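Local coordinates for protein oxidoreductase, fmn-binding (Shewanella oneidensis, PDB 4AWU) that binds FMN and probably reduces carbon-carbon double bonds with electrons from NADH or NADPH, at residues Y68-G73 / K130-N135; I178-A183 / V230-A235. The protein carries 1 engineered substitution. One frame throughout, in Å; residues are numbered along the deposited sequence.

Overall arrangement
Both contacts belong to one TIM barrel and follow each other along the chain, contact 1 closing before contact 2 opens. Contact 2 joins neighbouring parallel barrel strands 177-181 and 230-234 near the centre of the folded chain, where they hold FMN and a 4-chlorophenol. Contact 1 lies further out, pairing the loop after barrel strand 53-60 with strand 130-133 of a small antiparallel sheet around another 4-chlorophenol. The centres of contacts 1 and 2 are about 21 Å apart; the nearest atoms of contacts 1 and 2 are about 8 Å apart, without touching. Trp102 and Tyr186 bridge this gap, each meeting Tyr68 of contact 1 and His181 of contact 2, so the outer phenol site adjoins the flavin site.

Contact 1 (Y68-G73 / K130-N135); sequences YAWTPG and KVFVDN. With 4CH (4-chlorophenol), chain E.
Phe132, with CG anti to the backbone N (chi1 -173°), and Trp70, with CG lying beside its own N (chi1 -42°), bring their rings together obliquely, Trp70 CH2 reaching 3.4 Å from Phe132 CE1. They meet where a loop of the TIM barrel, following strand 53-60, runs against strand 130-133 of a two-stranded antiparallel sheet. A type II beta turn from Tyr68 to Thr71 presents Ala69 and Trp70 to that strand. The Phe132 ring is covered from several directions: Ala69 CB sits at its edge in the ring plane, 3.6 Å from Phe132 CD1, while a 4-chlorophenol lies over one face with C5 above the ring centre. The phenol oxygen O7 donates to Ala69 O at 2.6 Å and is also bonded to Ser28, so the ligand is gripped by a backbone carbonyl at its polar end and by an aromatic face along its ring. Two direct hydrogen bonds tie the segments. Ala69 N donates to Phe132 O at 3.1 Å, approaching from above the carbonyl plane; the same oxygen also accepts from Asn112. Further along, Trp70 NE1 donates to Asp134 OD2 at 2.9 Å. That oxygen stands in the indole plane and uses its anti lone pair, with the carboxylate turned 71° from the ring, a placement that should help fix the rotation of the indole. Phe132 N, by contrast, is buried here without a partner in the model. At the other end Val131 CG1 makes an off-centre CH-pi contact with the Tyr68 ring. Tyr68 OH is hydrogen-bonded to Tyr186 and also donates at 2.6 Å to a water lying in its ring plane, and this water in turn donates to Lys130 O at 2.9 Å.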
loop_
_atom_site.group_PDB
_atom_site.type_symbol
_atom_site.label_atom_id
_atom_site.label_comp_id
_atom_site.label_asym_id
_atom_site.label_seq_id
_atom_site.Cartn_x
_atom_site.Cartn_y
_atom_site.Cartn_z
ATOM N N TYR A 68 13.640 0.242 0.938
ATOM C CA TYR A 68 14.245 0.178 -0.386
ATOM C C TYR A 68 14.780 1.531 -0.827
ATOM O O TYR A 68 14.198 2.566 -0.517
ATOM C CB TYR A 68 13.215 -0.316 -1.401
ATOM C CG TYR A 68 12.501 -1.572 -0.973
ATOM C CD1 TYR A 68 11.421 -1.521 -0.098
ATOM C CD2 TYR A 68 12.903 -2.808 -1.444
ATOM C CE1 TYR A 68 10.769 -2.666 0.294
ATOM C CE2 TYR A 68 12.255 -3.961 -1.059
ATOM C CZ TYR A 68 11.190 -3.885 -0.189
ATOM O OH TYR A 68 10.537 -5.029 0.200
ATOM N N ALA A 69 15.892 1.514 -1.555
ATOM C CA ALA A 69 16.494 2.746 -2.044
ATOM C C ALA A 69 15.501 3.547 -2.868
ATOM O O ALA A 69 14.749 2.989 -3.671
ATOM C CB ALA A 69 17.731 2.444 -2.879
ATOM N N TRP A 70 15.502 4.855 -2.646
ATOM C CA TRP A 70 14.823 5.809 -3.519
ATOM C C TRP A 70 13.304 5.801 -3.419
ATOM O O TRP A 70 12.631 6.354 -4.287
ATOM C CB TRP A 70 15.217 5.576 -4.976
ATOM C CG TRP A 70 16.669 5.305 -5.179
ATOM C CD1 TRP A 70 17.714 5.853 -4.493
ATOM C CD2 TRP A 70 17.240 4.403 -6.128
ATOM N NE1 TRP A 70 18.904 5.352 -4.964
ATOM C CE2 TRP A 70 18.639 4.456 -5.966
ATOM C CE3 TRP A 70 16.706 3.557 -7.101
ATOM C CZ2 TRP A 70 19.506 3.695 -6.741
ATOM C CZ3 TRP A 70 17.568 2.804 -7.867
ATOM C CH2 TRP A 70 18.952 2.879 -7.684
ATOM N N THR A 71 12.750 5.190 -2.376
ATOM C CA THR A 71 11.311 5.302 -2.154
ATOM C C THR A 71 11.045 6.630 -1.456
ATOM O O THR A 71 11.849 7.070 -0.636
ATOM C CB THR A 71 10.745 4.121 -1.339
ATOM O OG1 THR A 71 11.367 4.064 -0.051
ATOM C CG2 THR A 71 10.983 2.814 -2.074
ATOM N N PRO A 72 9.925 7.287 -1.794
ATOM C CA PRO A 72 9.629 8.608 -1.235
ATOM C C PRO A 72 9.200 8.537 0.220
ATOM O O PRO A 72 8.436 7.645 0.596
ATOM C CB PRO A 72 8.459 9.089 -2.091
ATOM C CG PRO A 72 7.764 7.830 -2.487
ATOM C CD PRO A 72 8.875 6.845 -2.731
ATOM N N GLY A 73 9.677 9.474 1.028
ATOM C CA GLY A 73 9.255 9.559 2.411
ATOM C C GLY A 73 8.100 10.528 2.575
ATOM O O GLY A 73 7.712 11.223 1.634
ATOM N N LYS A 130 15.260 -10.146 0.174
ATOM C CA LYS A 130 16.252 -9.135 -0.151
ATOM C C LYS A 130 15.598 -7.776 -0.341
ATOM O O LYS A 130 14.454 -7.681 -0.787
ATOM C CB LYS A 130 16.998 -9.516 -1.428
ATOM C CG LYS A 130 17.548 -10.932 -1.425
ATOM C CD LYS A 130 18.932 -10.985 -2.041
ATOM C CE LYS A 130 19.467 -12.406 -2.078
ATOM N NZ LYS A 130 20.925 -12.440 -2.367
ATOM N N VAL A 131 16.332 -6.727 0.009
ATOM C CA VAL A 131 15.931 -5.370 -0.321
ATOM C C VAL A 131 17.015 -4.743 -1.188
ATOM O O VAL A 131 18.095 -5.310 -1.348
ATOM C CB VAL A 131 15.689 -4.511 0.931
ATOM C CG1 VAL A 131 14.491 -5.038 1.702
ATOM C CG2 VAL A 131 16.933 -4.468 1.813
ATOM N N PHE A 132 16.724 -3.580 -1.753
ATOM C CA PHE A 132 17.662 -2.915 -2.643
ATOM C C PHE A 132 18.342 -1.779 -1.895
ATOM O O PHE A 132 17.681 -0.998 -1.213
ATOM C CB PHE A 132 16.928 -2.388 -3.875
ATOM C CG PHE A 132 17.838 -1.835 -4.936
ATOM C CD1 PHE A 132 18.272 -0.525 -4.874
ATOM C CD2 PHE A 132 18.252 -2.624 -5.995
ATOM C CE1 PHE A 132 19.105 -0.008 -5.846
ATOM C CE2 PHE A 132 19.087 -2.111 -6.975
ATOM C CZ PHE A 132 19.513 -0.803 -6.899
ATOM N N VAL A 133 19.664 -1.698 -2.013
ATOM C CA VAL A 133 20.431 -0.677 -1.307
ATOM C C VAL A 133 21.306 0.136 -2.250
ATOM O O VAL A 133 21.923 -0.406 -3.165
ATOM C CB VAL A 133 21.332 -1.301 -0.221
ATOM C CG1 VAL A 133 22.360 -0.287 0.277
ATOM C CG2 VAL A 133 20.486 -1.814 0.933
ATOM N N ASP A 134 21.341 1.444 -2.009
ATOM C CA ASP A 134 22.260 2.354 -2.679
ATOM C C ASP A 134 22.919 3.228 -1.616
ATOM O O ASP A 134 22.515 4.371 -1.399
ATOM C CB ASP A 134 21.514 3.226 -3.690
ATOM C CG ASP A 134 22.368 4.365 -4.224
ATOM O OD1 ASP A 134 23.608 4.221 -4.243
ATOM O OD2 ASP A 134 21.800 5.404 -4.625
ATOM N N ASN A 135 23.929 2.679 -0.948
ATOM C CA ASN A 135 24.529 3.334 0.211
ATOM C C ASN A 135 25.569 4.394 -0.151
ATOM O O ASN A 135 26.117 5.055 0.733
ATOM C CB ASN A 135 25.149 2.292 1.149
ATOM C CG ASN A 135 26.276 1.513 0.498
ATOM O OD1 ASN A 135 26.968 2.017 -0.385
ATOM N ND2 ASN A 135 26.461 0.273 0.932
HETATM CL CL9 4CH E . 15.704 -2.800 -8.740
HETATM C C4 4CH E . 15.188 -1.796 -7.433
HETATM C C5 4CH E . 15.806 -0.573 -7.212
HETATM C C6 4CH E . 15.371 0.240 -6.175
HETATM C C1 4CH E . 14.325 -0.178 -5.367
HETATM O O7 4CH E . 13.875 0.639 -4.358
HETATM C C2 4CH E . 13.707 -1.400 -5.583
HETATM C C3 4CH E . 14.140 -2.211 -6.621
HETATM O O HOH W 1 11.574 -7.323 -0.404
#

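Contact 2 (I178-A183 / V230-A235); sequences IELHAA and VGVRLA. With FMN (flavin mononucleotide), chain B; 4CH (4-chlorophenol), chain D.
The FMN pocket and the phenol site beside it are lined here by Arg233 and His181, from paired positions on adjacent strands. The arginine, extended from CG to NE, carries its guanidinium to the flavin: NH1 donates to FMN O2 at 2.8 Å and to the ribityl O2' at 3.0 Å, and NH2 donates to FMN O3' at 2.7 Å. Three bonds thus fix the guanidinium against both the pyrimidine ring and the sugar chain, and its positive charge would probably stabilise negative charge on the reduced flavin. His181 has CG anti to the backbone N (chi1 -164°), which swings the imidazole to the flavin; FMN O2 lies over one ring face, toward the rim. Its NE2 shares a 2.8 Å hydrogen bond with O7 of 4-chlorophenol, and ND1 accepts from Ala183 N at 3.3 Å. An alanine here removes both imidazole bonds, so the phenol, though still bonded by Asn184, would probably be held less firmly and Ala183 N left without this acceptor. Strands 178-181 and 230-234 are neighbours in the parallel eight-stranded TIM barrel, inclined at 29°, and within these segments the ladder runs from Gly231 N, donating to Ile178 O at 2.8 Å, to Ala182 N, donating to Arg233 O. Glu179, on the same face as His181 and Arg233, lays OE2 3.4 Å from Arg233 CB, but no N-H of the guanidinium points at it; its carboxylate is bonded instead by Tyr266, His268 and Gln100. On the other face, Ile178 lies side by side with Val230 and Leu180 packs on Val232; Ile178 and Leu180 also rest on helix 212-225. Past the ladder, Ala183 CB meets Ala235 CB at 3.7 Å, and a water links Ala182 O to Ala235 N.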
loop_
_atom_site.group_PDB
_atom_site.type_symbol
_atom_site.label_atom_id
_atom_site.label_comp_id
_atom_site.label_asym_id
_atom_site.label_seq_id
_atom_site.Cartn_x
_atom_site.Cartn_y
_atom_site.Cartn_z
ATOM N N ILE A 178 -5.306 8.406 3.731
ATOM C CA ILE A 178 -4.125 7.575 3.825
ATOM C C ILE A 178 -4.535 6.113 3.776
ATOM O O ILE A 178 -5.642 5.748 4.168
ATOM C CB ILE A 178 -3.324 7.858 5.112
ATOM C CG1 ILE A 178 -4.105 7.425 6.356
ATOM C CG2 ILE A 178 -2.965 9.330 5.194
ATOM C CD1 ILE A 178 -3.838 5.990 6.782
ATOM N N GLU A 179 -3.638 5.282 3.269
ATOM C CA GLU A 179 -3.822 3.848 3.319
ATOM C C GLU A 179 -2.736 3.259 4.188
ATOM O O GLU A 179 -1.546 3.443 3.926
ATOM C CB GLU A 179 -3.740 3.236 1.926
ATOM C CG GLU A 179 -3.995 1.739 1.922
ATOM C CD GLU A 179 -3.876 1.134 0.549
ATOM O OE1 GLU A 179 -4.869 1.180 -0.208
ATOM O OE2 GLU A 179 -2.789 0.620 0.225
ATOM N N LEU A 180 -3.142 2.547 5.230
ATOM C CA LEU A 180 -2.186 1.871 6.081
ATOM C C LEU A 180 -1.700 0.625 5.371
ATOM O O LEU A 180 -2.488 -0.262 5.050
ATOM C CB LEU A 180 -2.826 1.481 7.404
ATOM C CG LEU A 180 -1.901 0.677 8.311
ATOM C CD1 LEU A 180 -0.653 1.488 8.656
ATOM C CD2 LEU A 180 -2.652 0.255 9.561
ATOM N N HIS A 181 -0.401 0.561 5.117
ATOM C CA HIS A 181 0.174 -0.624 4.510
ATOM C C HIS A 181 0.364 -1.693 5.579
ATOM O O HIS A 181 1.347 -1.681 6.314
ATOM C CB HIS A 181 1.502 -0.299 3.834
ATOM C CG HIS A 181 1.958 -1.354 2.880
ATOM N ND1 HIS A 181 1.383 -2.607 2.830
ATOM C CD2 HIS A 181 2.919 -1.343 1.928
ATOM C CE1 HIS A 181 1.976 -3.322 1.892
ATOM N NE2 HIS A 181 2.913 -2.580 1.332
ATOM N N ALA A 182 -0.592 -2.612 5.666
ATOM C CA ALA A 182 -0.528 -3.682 6.653
ATOM C C ALA A 182 -0.397 -5.018 5.938
ATOM O O ALA A 182 -0.864 -6.045 6.430
ATOM C CB ALA A 182 -1.769 -3.666 7.523
ATOM N N ALA A 183 0.279 -5.003 4.794
ATOM C CA ALA A 183 0.307 -6.151 3.898
ATOM C C ALA A 183 1.731 -6.517 3.502
ATOM O O ALA A 183 2.697 -5.896 3.947
ATOM C CB ALA A 183 -0.524 -5.860 2.641
ATOM N N VAL A 230 -9.220 7.227 6.247
ATOM C CA VAL A 230 -8.289 6.150 6.550
ATOM C C VAL A 230 -8.716 4.852 5.880
ATOM O O VAL A 230 -9.823 4.359 6.103
ATOM C CB VAL A 230 -8.192 5.902 8.066
ATOM C CG1 VAL A 230 -7.463 4.592 8.356
ATOM C CG2 VAL A 230 -7.494 7.067 8.745
ATOM N N GLY A 231 -7.830 4.311 5.052
ATOM C CA GLY A 231 -8.013 2.992 4.484
ATOM C C GLY A 231 -6.911 2.085 4.988
ATOM O O GLY A 231 -5.913 2.552 5.534
ATOM N N VAL A 232 -7.089 0.783 4.817
ATOM C CA VAL A 232 -6.072 -0.173 5.235
ATOM C C VAL A 232 -5.924 -1.239 4.173
ATOM O O VAL A 232 -6.910 -1.666 3.584
ATOM C CB VAL A 232 -6.442 -0.847 6.564
ATOM C CG1 VAL A 232 -5.400 -1.901 6.932
ATOM C CG2 VAL A 232 -6.565 0.193 7.664
ATOM N N ARG A 233 -4.690 -1.656 3.920
ATOM C CA ARG A 233 -4.452 -2.722 2.962
ATOM C C ARG A 233 -3.943 -3.972 3.653
ATOM O O ARG A 233 -2.996 -3.918 4.438
ATOM C CB ARG A 233 -3.457 -2.292 1.889
ATOM C CG ARG A 233 -3.488 -3.229 0.695
ATOM C CD ARG A 233 -2.649 -2.746 -0.454
ATOM N NE ARG A 233 -3.215 -3.216 -1.713
ATOM C CZ ARG A 233 -2.534 -3.402 -2.834
ATOM N NH1 ARG A 233 -1.231 -3.179 -2.881
ATOM N NH2 ARG A 233 -3.172 -3.822 -3.915
ATOM N N LEU A 234 -4.578 -5.096 3.344
ATOM C CA LEU A 234 -4.180 -6.391 3.873
ATOM C C LEU A 234 -3.891 -7.335 2.713
ATOM O O LEU A 234 -4.425 -7.169 1.620
ATOM C CB LEU A 234 -5.297 -6.973 4.739
ATOM C CG LEU A 234 -5.758 -6.117 5.919
ATOM C CD1 LEU A 234 -7.003 -6.707 6.558
ATOM C CD2 LEU A 234 -4.643 -5.995 6.943
ATOM N N ALA A 235 -3.029 -8.315 2.952
ATOM C CA ALA A 235 -2.765 -9.363 1.976
ATOM C C ALA A 235 -2.893 -10.697 2.693
ATOM O O ALA A 235 -1.901 -11.254 3.148
ATOM C CB ALA A 235 -1.378 -9.208 1.387
HETATM N N1 FMN B . 1.547 -2.918 -3.116
HETATM C C2 FMN B . 1.578 -2.128 -1.991
HETATM O O2 FMN B . 0.759 -2.342 -1.100
HETATM N N3 FMN B . 2.514 -1.118 -1.865
HETATM C C4 FMN B . 3.476 -0.935 -2.837
HETATM O O4 FMN B . 4.194 0.064 -2.811
HETATM C C4A FMN B . 3.428 -1.723 -3.981
HETATM N N5 FMN B . 4.360 -1.551 -4.968
HETATM C C5A FMN B . 4.333 -2.339 -6.091
HETATM C C6 FMN B . 5.246 -2.092 -7.104
HETATM C C7 FMN B . 5.201 -2.835 -8.277
HETATM C C7M FMN B . 6.205 -2.541 -9.352
HETATM C C8 FMN B . 4.263 -3.858 -8.409
HETATM C C8M FMN B . 4.171 -4.644 -9.686
HETATM C C9 FMN B . 3.335 -4.087 -7.399
HETATM C C9A FMN B . 3.344 -3.299 -6.250
HETATM N N10 FMN B . 2.444 -3.526 -5.227
HETATM C C10 FMN B . 2.478 -2.730 -4.106
HETATM C "C1'" FMN B . 1.315 -4.498 -5.389
HETATM C "C2'" FMN B . 0.276 -3.858 -6.311
HETATM O "O2'" FMN B . -0.288 -2.742 -5.655
HETATM C "C3'" FMN B . -0.840 -4.823 -6.704
HETATM O "O3'" FMN B . -1.585 -5.170 -5.557
HETATM C "C4'" FMN B . -0.271 -6.071 -7.381
HETATM O "O4'" FMN B . 0.613 -5.692 -8.417
HETATM C "C5'" FMN B . -1.348 -6.979 -7.970
HETATM O "O5'" FMN B . -2.172 -6.268 -8.869
HETATM P P FMN B . -1.988 -6.422 -10.467
HETATM O O1P FMN B . -0.651 -5.822 -10.836
HETATM O O2P FMN B . -2.012 -7.883 -10.844
HETATM O O3P FMN B . -3.122 -5.694 -11.143
HETATM CL CL9 4CH D . 7.857 -3.396 -5.121
HETATM C C4 4CH D . 6.677 -3.626 -3.888
HETATM C C5 4CH D . 6.709 -2.805 -2.779
HETATM C C6 4CH D . 5.766 -2.962 -1.781
HETATM C C1 4CH D . 4.801 -3.946 -1.892
HETATM O O7 4CH D . 3.872 -4.077 -0.893
HETATM C C2 4CH D . 4.762 -4.774 -3.006
HETATM C C3 4CH D . 5.710 -4.615 -4.007
HETATM O O HOH W 2 -1.578 -8.593 5.415
#